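Long-range contact in ORC1-type DNA replication protein 2 (Aeropyrum pernix, PDB 1W5T), which binds DNA and ATP and takes part in regulating the initiation of DNA replication, as a member of the Cdc6/Orc family of AAA+ ATPases: residues G84-N96 against N137-M150. Sequence-based numbering, arbitrary orientation.
Sequences GLTVKQAYVNAFN and NHYLLVILDEFQSM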
ATOM      1  N   GLY A  84      -4.069  13.482 -29.265  1.00 26.11           N
ATOM      2  CA  GLY A  84      -4.796  12.537 -30.078  1.00 26.21           C
ATOM      3  C   GLY A  84      -4.347  11.077 -30.079  1.00 26.23           C
ATOM      4  O   GLY A  84      -4.723  10.351 -30.997  1.00 26.15           O
ATOM      5  N   LEU A  85      -3.595  10.638 -29.064  1.00 25.74           N
ATOM      6  CA  LEU A  85      -2.918   9.331 -29.087  1.00 25.28           C
ATOM      7  C   LEU A  85      -3.699   7.989 -28.813  1.00 25.59           C
ATOM      8  O   LEU A  85      -3.538   6.990 -29.617  1.00 25.84           O
ATOM      9  CB  LEU A  85      -1.637   9.407 -28.268  1.00 24.81           C
ATOM     10  CG  LEU A  85      -0.547  10.101 -29.102  1.00 24.62           C
ATOM     11  CD1 LEU A  85       0.690  10.390 -28.311  1.00 21.61           C
ATOM     12  CD2 LEU A  85      -0.180   9.275 -30.318  1.00 22.93           C
ATOM     13  N   THR A  86      -4.499   7.985 -27.726  1.00 23.45           N
ATOM     14  CA  THR A  86      -5.244   6.820 -27.151  1.00 22.00           C
ATOM     15  C   THR A  86      -4.485   5.853 -26.209  1.00 21.08           C
ATOM     16  O   THR A  86      -3.864   4.882 -26.651  1.00 21.80           O
ATOM     17  CB  THR A  86      -6.157   6.003 -28.145  1.00 21.99           C
ATOM     18  OG1 THR A  86      -6.903   6.867 -29.002  1.00 21.98           O
ATOM     19  CG2 THR A  86      -7.301   5.275 -27.359  1.00 22.49           C
ATOM     20  N   VAL A  87      -4.547   6.102 -24.904  1.00 18.74           N
ATOM     21  CA  VAL A  87      -4.006   5.131 -23.985  1.00 17.02           C
ATOM     22  C   VAL A  87      -5.107   4.537 -23.123  1.00 16.14           C
ATOM     23  O   VAL A  87      -5.892   5.255 -22.495  1.00 14.90           O
ATOM     24  CB  VAL A  87      -2.691   5.587 -23.201  1.00 17.68           C
ATOM     25  CG1 VAL A  87      -2.111   6.908 -23.707  1.00 17.31           C
ATOM     26  CG2 VAL A  87      -2.852   5.568 -21.694  1.00 17.79           C
ATOM     27  N   LYS A  88      -5.172   3.214 -23.168  1.00 14.81           N
ATOM     28  CA  LYS A  88      -6.068   2.458 -22.343  1.00 15.69           C
ATOM     29  C   LYS A  88      -5.400   2.124 -21.047  1.00 14.94           C
ATOM     30  O   LYS A  88      -4.184   2.079 -20.950  1.00 13.72           O
ATOM     31  CB  LYS A  88      -6.540   1.158 -23.027  1.00 16.93           C
ATOM     32  CG  LYS A  88      -6.130   0.966 -24.499  1.00 19.53           C
ATOM     33  CD  LYS A  88      -7.354   0.812 -25.420  1.00 18.78           C
ATOM     34  CE  LYS A  88      -8.158  -0.520 -25.197  1.00 16.65           C
ATOM     35  NZ  LYS A  88      -9.697  -0.253 -25.199  1.00 14.17           N
ATOM     36  N   GLN A  89      -6.237   1.887 -20.049  1.00 15.37           N
ATOM     37  CA  GLN A  89      -5.811   1.647 -18.676  1.00 15.62           C
ATOM     38  C   GLN A  89      -6.278   0.257 -18.273  1.00 15.43           C
ATOM     39  O   GLN A  89      -7.387  -0.148 -18.583  1.00 15.02           O
ATOM     40  CB  GLN A  89      -6.399   2.727 -17.764  1.00 16.57           C
ATOM     41  CG  GLN A  89      -6.447   4.155 -18.437  1.00 19.45           C
ATOM     42  CD  GLN A  89      -7.299   5.217 -17.705  1.00 24.82           C
ATOM     43  OE1 GLN A  89      -7.184   5.409 -16.492  1.00 28.67           O
ATOM     44  NE2 GLN A  89      -8.115   5.936 -18.463  1.00 25.56           N
ATOM     45  N   ALA A  90      -5.431  -0.513 -17.614  1.00 14.26           N
ATOM     46  CA  ALA A  90      -5.944  -1.763 -17.127  1.00 14.50           C
ATOM     47  C   ALA A  90      -5.452  -1.853 -15.722  1.00 14.37           C
ATOM     48  O   ALA A  90      -4.318  -1.479 -15.452  1.00 14.84           O
ATOM     49  CB  ALA A  90      -5.476  -2.974 -17.973  1.00 13.76           C
ATOM     50  N   TYR A  91      -6.311  -2.337 -14.836  1.00 13.59           N
ATOM     51  CA  TYR A  91      -5.994  -2.416 -13.430  1.00 13.40           C
ATOM     52  C   TYR A  91      -6.134  -3.849 -12.967  1.00 14.28           C
ATOM     53  O   TYR A  91      -7.154  -4.479 -13.145  1.00 14.25           O
ATOM     54  CB  TYR A  91      -6.858  -1.465 -12.575  1.00 12.74           C
ATOM     55  CG  TYR A  91      -6.584  -1.615 -11.099  1.00 10.72           C
ATOM     56  CD1 TYR A  91      -5.472  -0.991 -10.486  1.00  8.92           C
ATOM     57  CD2 TYR A  91      -7.393  -2.412 -10.338  1.00  7.62           C
ATOM     58  CE1 TYR A  91      -5.212  -1.173  -9.104  1.00  9.61           C
ATOM     59  CE2 TYR A  91      -7.136  -2.649  -9.011  1.00  9.92           C
ATOM     60  CZ  TYR A  91      -6.077  -2.025  -8.380  1.00 11.05           C
ATOM     61  OH  TYR A  91      -5.923  -2.279  -7.053  1.00  9.15           O
ATOM     62  N   VAL A  92      -5.076  -4.375 -12.393  1.00 15.20           N
ATOM     63  CA  VAL A  92      -5.124  -5.710 -11.851  1.00 16.71           C
ATOM     64  C   VAL A  92      -4.582  -5.741 -10.449  1.00 17.64           C
ATOM     65  O   VAL A  92      -3.453  -5.325 -10.208  1.00 15.90           O
ATOM     66  CB  VAL A  92      -4.258  -6.686 -12.704  1.00 17.35           C
ATOM     67  CG1 VAL A  92      -4.478  -8.119 -12.254  1.00 15.14           C
ATOM     68  CG2 VAL A  92      -4.570  -6.485 -14.221  1.00 17.04           C
ATOM     69  N   ASN A  93      -5.414  -6.238  -9.538  1.00 19.46           N
ATOM     70  CA  ASN A  93      -4.992  -6.560  -8.198  1.00 21.73           C
ATOM     71  C   ASN A  93      -4.510  -8.025  -8.148  1.00 23.83           C
ATOM     72  O   ASN A  93      -5.315  -8.953  -8.275  1.00 23.77           O
ATOM     73  CB  ASN A  93      -6.144  -6.378  -7.224  1.00 21.13           C
ATOM     74  CG  ASN A  93      -5.686  -6.478  -5.785  1.00 22.17           C
ATOM     75  OD1 ASN A  93      -4.769  -7.257  -5.475  1.00 21.39           O
ATOM     76  ND2 ASN A  93      -6.269  -5.652  -4.907  1.00 21.32           N
ATOM     77  N   ALA A  94      -3.213  -8.215  -7.933  1.00 25.99           N
ATOM     78  CA  ALA A  94      -2.588  -9.517  -8.110  1.00 28.91           C
ATOM     79  C   ALA A  94      -2.846 -10.515  -6.978  1.00 31.39           C
ATOM     80  O   ALA A  94      -2.513 -11.692  -7.106  1.00 31.53           O
ATOM     81  CB  ALA A  94      -1.112  -9.354  -8.344  1.00 28.84           C
ATOM     82  N   PHE A  95      -3.435 -10.047  -5.878  1.00 34.27           N
ATOM     83  CA  PHE A  95      -4.057 -10.927  -4.883  1.00 37.34           C
ATOM     84  C   PHE A  95      -5.162 -11.782  -5.531  1.00 38.87           C
ATOM     85  O   PHE A  95      -5.380 -12.963  -5.169  1.00 39.51           O
ATOM     86  CB  PHE A  95      -4.748 -10.091  -3.799  1.00 38.01           C
ATOM     87  CG  PHE A  95      -3.921  -9.840  -2.578  1.00 39.89           C
ATOM     88  CD1 PHE A  95      -2.718 -10.503  -2.374  1.00 41.71           C
ATOM     89  CD2 PHE A  95      -4.355  -8.911  -1.625  1.00 43.12           C
ATOM     90  CE1 PHE A  95      -1.944 -10.248  -1.228  1.00 44.11           C
ATOM     91  CE2 PHE A  95      -3.599  -8.647  -0.457  1.00 44.72           C
ATOM     92  CZ  PHE A  95      -2.387  -9.320  -0.259  1.00 44.20           C
ATOM     93  N   ASN A  96      -5.863 -11.158  -6.482  1.00 40.28           N
ATOM     94  CA  ASN A  96      -7.048 -11.715  -7.128  1.00 41.60           C
ATOM     95  C   ASN A  96      -6.735 -12.612  -8.350  1.00 42.00           C
ATOM     96  O   ASN A  96      -7.647 -12.898  -9.154  1.00 41.86           O
ATOM     97  CB  ASN A  96      -8.015 -10.567  -7.511  1.00 42.01           C
ATOM     98  CG  ASN A  96      -8.662  -9.887  -6.284  1.00 44.22           C
ATOM     99  OD1 ASN A  96      -9.880  -9.933  -6.109  1.00 47.45           O
ATOM    100  ND2 ASN A  96      -7.841  -9.240  -5.442  1.00 45.79           N
ATOM    101  N   ASN A 137      -3.992   1.003 -33.065  1.00 14.32           N
ATOM    102  CA  ASN A 137      -3.197   2.191 -32.822  1.00 14.83           C
ATOM    103  C   ASN A 137      -3.465   2.727 -31.424  1.00 14.02           C
ATOM    104  O   ASN A 137      -3.682   3.912 -31.243  1.00 13.86           O
ATOM    105  CB  ASN A 137      -3.416   3.265 -33.902  1.00 15.16           C
ATOM    106  CG  ASN A 137      -2.362   4.356 -33.864  1.00 17.89           C
ATOM    107  OD1 ASN A 137      -1.390   4.295 -33.076  1.00 19.23           O
ATOM    108  ND2 ASN A 137      -2.554   5.374 -34.693  1.00 16.42           N
ATOM    109  N   HIS A 138      -3.465   1.819 -30.450  1.00 12.77           N
ATOM    110  CA  HIS A 138      -3.678   2.154 -29.072  1.00 12.13           C
ATOM    111  C   HIS A 138      -2.397   1.881 -28.229  1.00 13.06           C
ATOM    112  O   HIS A 138      -1.530   1.055 -28.576  1.00 13.23           O
ATOM    113  CB  HIS A 138      -4.825   1.289 -28.524  1.00 11.71           C
ATOM    114  CG  HIS A 138      -6.184   1.652 -29.008  1.00 10.00           C
ATOM    115  ND1 HIS A 138      -7.298   0.885 -28.716  1.00 11.71           N
ATOM    116  CD2 HIS A 138      -6.627   2.680 -29.771  1.00 10.64           C
ATOM    117  CE1 HIS A 138      -8.372   1.442 -29.255  1.00  7.64           C
ATOM    118  NE2 HIS A 138      -7.995   2.541 -29.897  1.00  9.18           N
ATOM    119  N   TYR A 139      -2.302   2.536 -27.086  1.00 13.20           N
ATOM    120  CA  TYR A 139      -1.281   2.213 -26.087  1.00 13.00           C
ATOM    121  C   TYR A 139      -1.968   1.678 -24.799  1.00 13.50           C
ATOM    122  O   TYR A 139      -3.141   1.966 -24.547  1.00 14.50           O
ATOM    123  CB  TYR A 139      -0.494   3.468 -25.803  1.00 12.79           C
ATOM    124  CG  TYR A 139       0.115   4.034 -27.059  1.00 12.77           C
ATOM    125  CD1 TYR A 139      -0.618   4.895 -27.927  1.00 13.73           C
ATOM    126  CD2 TYR A 139       1.404   3.695 -27.406  1.00  9.76           C
ATOM    127  CE1 TYR A 139      -0.028   5.389 -29.110  1.00 13.90           C
ATOM    128  CE2 TYR A 139       1.998   4.183 -28.558  1.00 14.87           C
ATOM    129  CZ  TYR A 139       1.305   5.023 -29.393  1.00 16.36           C
ATOM    130  OH  TYR A 139       1.982   5.477 -30.514  1.00 21.06           O
ATOM    131  N   LEU A 140      -1.262   0.875 -24.014  1.00 13.01           N
ATOM    132  CA  LEU A 140      -1.860   0.259 -22.834  1.00 12.26           C
ATOM    133  C   LEU A 140      -0.945   0.475 -21.647  1.00 12.23           C
ATOM    134  O   LEU A 140       0.200   0.065 -21.647  1.00 12.48           O
ATOM    135  CB  LEU A 140      -2.099  -1.235 -23.070  1.00 12.46           C
ATOM    136  CG  LEU A 140      -2.631  -2.154 -21.950  1.00 13.69           C
ATOM    137  CD1 LEU A 140      -4.143  -1.943 -21.638  1.00 12.38           C
ATOM    138  CD2 LEU A 140      -2.336  -3.610 -22.254  1.00 12.18           C
ATOM    139  N   LEU A 141      -1.456   1.141 -20.637  1.00 11.48           N
ATOM    140  CA  LEU A 141      -0.725   1.317 -19.406  1.00 11.53           C
ATOM    141  C   LEU A 141      -1.391   0.422 -18.333  1.00 12.17           C
ATOM    142  O   LEU A 141      -2.583   0.558 -18.015  1.00 11.36           O
ATOM    143  CB  LEU A 141      -0.664   2.789 -19.054  1.00 11.21           C
ATOM    144  CG  LEU A 141       0.077   3.326 -17.841  1.00 13.89           C
ATOM    145  CD1 LEU A 141       1.322   2.514 -17.530  1.00 14.72           C
ATOM    146  CD2 LEU A 141       0.430   4.747 -18.091  1.00 13.85           C
ATOM    147  N   VAL A 142      -0.602  -0.547 -17.859  1.00 11.47           N
ATOM    148  CA  VAL A 142      -1.071  -1.570 -16.957  1.00 11.43           C
ATOM    149  C   VAL A 142      -0.653  -1.284 -15.497  1.00 10.89           C
ATOM    150  O   VAL A 142       0.537  -1.171 -15.201  1.00 11.32           O
ATOM    151  CB  VAL A 142      -0.525  -2.979 -17.386  1.00 11.52           C
ATOM    152  CG1 VAL A 142      -1.141  -4.095 -16.488  1.00 11.95           C
ATOM    153  CG2 VAL A 142      -0.809  -3.262 -18.873  1.00 12.15           C
ATOM    154  N   ILE A 143      -1.616  -1.149 -14.597  1.00 10.08           N
ATOM    155  CA  ILE A 143      -1.285  -1.135 -13.159  1.00  9.71           C
ATOM    156  C   ILE A 143      -1.345  -2.572 -12.629  1.00 10.60           C
ATOM    157  O   ILE A 143      -2.392  -3.211 -12.732  1.00  9.99           O
ATOM    158  CB  ILE A 143      -2.281  -0.275 -12.317  1.00  9.78           C
ATOM    159  CG1 ILE A 143      -2.421   1.153 -12.879  1.00  8.54           C
ATOM    160  CG2 ILE A 143      -1.887  -0.299 -10.802  1.00  6.51           C
ATOM    161  CD1 ILE A 143      -3.553   1.969 -12.272  1.00  8.40           C
ATOM    162  N   LEU A 144      -0.237  -3.062 -12.057  1.00 10.97           N
ATOM    163  CA  LEU A 144      -0.262  -4.323 -11.320  1.00 11.76           C
ATOM    164  C   LEU A 144      -0.101  -4.012  -9.853  1.00 11.95           C
ATOM    165  O   LEU A 144       1.020  -3.848  -9.378  1.00 12.35           O
ATOM    166  CB  LEU A 144       0.838  -5.307 -11.748  1.00 11.77           C
ATOM    167  CG  LEU A 144       0.953  -5.723 -13.219  1.00 12.09           C
ATOM    168  CD1 LEU A 144       2.249  -6.474 -13.513  1.00 11.01           C
ATOM    169  CD2 LEU A 144      -0.280  -6.536 -13.613  1.00 14.76           C
ATOM    170  N   ASP A 145      -1.242  -3.966  -9.162  1.00 12.26           N
ATOM    171  CA  ASP A 145      -1.367  -3.757  -7.721  1.00 13.32           C
ATOM    172  C   ASP A 145      -1.070  -4.996  -6.878  1.00 14.18           C
ATOM    173  O   ASP A 145      -1.221  -6.131  -7.332  1.00 14.60           O
ATOM    174  CB  ASP A 145      -2.781  -3.280  -7.392  1.00 12.99           C
ATOM    175  CG  ASP A 145      -2.821  -2.270  -6.264  1.00 14.17           C
ATOM    176  OD1 ASP A 145      -1.839  -2.131  -5.477  1.00 15.18           O
ATOM    177  OD2 ASP A 145      -3.816  -1.549  -6.081  1.00 13.00           O
ATOM    178  N   GLU A 146      -0.669  -4.760  -5.629  1.00 14.80           N
ATOM    179  CA  GLU A 146      -0.266  -5.835  -4.732  1.00 15.58           C
ATOM    180  C   GLU A 146       0.759  -6.694  -5.452  1.00 15.69           C
ATOM    181  O   GLU A 146       0.668  -7.922  -5.408  1.00 14.85           O
ATOM    182  CB  GLU A 146      -1.457  -6.712  -4.283  1.00 15.61           C
ATOM    183  CG  GLU A 146      -2.616  -5.997  -3.589  1.00 17.75           C
ATOM    184  CD  GLU A 146      -2.287  -5.472  -2.193  1.00 22.02           C
ATOM    185  OE1 GLU A 146      -3.129  -4.785  -1.590  1.00 25.98           O
ATOM    186  OE2 GLU A 146      -1.196  -5.729  -1.679  1.00 26.01           O
ATOM    187  N   PHE A 147       1.733  -6.026  -6.080  1.00 15.59           N
ATOM    188  CA  PHE A 147       2.722  -6.673  -6.923  1.00 16.26           C
ATOM    189  C   PHE A 147       3.536  -7.673  -6.119  1.00 17.11           C
ATOM    190  O   PHE A 147       3.889  -8.743  -6.630  1.00 16.55           O
ATOM    191  CB  PHE A 147       3.643  -5.638  -7.607  1.00 16.01           C
ATOM    192  CG  PHE A 147       4.642  -6.253  -8.546  1.00 16.62           C
ATOM    193  CD1 PHE A 147       4.226  -6.846  -9.750  1.00 17.59           C
ATOM    194  CD2 PHE A 147       5.990  -6.263  -8.226  1.00 18.02           C
ATOM    195  CE1 PHE A 147       5.141  -7.411 -10.608  1.00 19.07           C
ATOM    196  CE2 PHE A 147       6.926  -6.833  -9.082  1.00 18.64           C
ATOM    197  CZ  PHE A 147       6.513  -7.404 -10.271  1.00 19.42           C
ATOM    198  N   GLN A 148       3.800  -7.343  -4.848  1.00 18.25           N
ATOM    199  CA  GLN A 148       4.565  -8.234  -3.984  1.00 19.09           C
ATOM    200  C   GLN A 148       3.986  -9.646  -3.970  1.00 20.06           C
ATOM    201  O   GLN A 148       4.749 -10.581  -3.872  1.00 19.55           O
ATOM    202  CB  GLN A 148       4.723  -7.683  -2.565  1.00 19.11           C
ATOM    203  CG  GLN A 148       3.512  -7.866  -1.658  1.00 17.95           C
ATOM    204  CD  GLN A 148       2.332  -7.006  -2.064  1.00 18.89           C
ATOM    205  OE1 GLN A 148       2.448  -6.049  -2.864  1.00 17.58           O
ATOM    206  NE2 GLN A 148       1.191  -7.319  -1.491  1.00 18.40           N
ATOM    207  N   SER A 149       2.664  -9.805  -4.096  1.00 21.88           N
ATOM    208  CA  SER A 149       2.074 -11.149  -4.191  1.00 24.33           C
ATOM    209  C   SER A 149       2.411 -11.888  -5.496  1.00 25.46           C
ATOM    210  O   SER A 149       2.347 -13.120  -5.595  1.00 25.59           O
ATOM    211  CB  SER A 149       0.565 -11.149  -3.931  1.00 24.43           C
ATOM    212  OG  SER A 149      -0.163 -10.773  -5.079  1.00 28.04           O
ATOM    213  N   MET A 150       2.788 -11.134  -6.512  1.00 27.14           N
ATOM    214  CA  MET A 150       3.245 -11.759  -7.731  1.00 28.28           C
ATOM    215  C   MET A 150       4.648 -12.284  -7.550  1.00 29.68           C
ATOM    216  O   MET A 150       5.073 -13.098  -8.339  1.00 29.95           O
ATOM    217  CB  MET A 150       3.204 -10.775  -8.880  1.00 28.14           C
ATOM    218  CG  MET A 150       1.864 -10.700  -9.553  1.00 28.40           C
ATOM    219  SD  MET A 150       1.854  -9.400 -10.791  1.00 27.88           S
ATOM    220  CE  MET A 150       2.906 -10.066 -12.001  1.00 27.87           C
TER
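Glu146 and Phe95 meet where two parallel strands, 87-93 and 139-145, give way to loops, a worked example of a P-loop NTPase sheet carrying acidic residues at the C-terminal ends of its strands. CB of Glu146 lies 3.6 Å from OD1 of Asn93; CG touches that same oxygen and sits over one face of the Phe95 ring, toward the rim, in a CH-pi contact. A bend at chi2 (-70°) lays the carboxylate over the ring, the planes 9° apart, with CD 3.8 Å and OE1 4.1 Å from CE2 of Phe95. OE2 accepts a nearly straight 2.9 Å bond from NE2 of Gln148. With an alanine in place of Glu146, Phe95 would probably lose its stacked flat group and the Gln148 amide this acceptor. OD2 of Asp145, in the Tyr91 ring plane, accepts that hydroxyl's hydrogen bond and also bonds Thr66, near the magnesium ion. Glu146 comes about 4 Å from the bound ATP analogue (nearest atoms), consistent with the Walker B acidic pair of AAA+ proteins. Eight backbone bonds join the strands; 87-93 is outermost in the five-stranded parallel sheet, 139-145 pairs onward with 180-186, helix 65-82 packs against Val87, Gln89 and Tyr91, and helix 100-111 against Val92, Val142 and Met150.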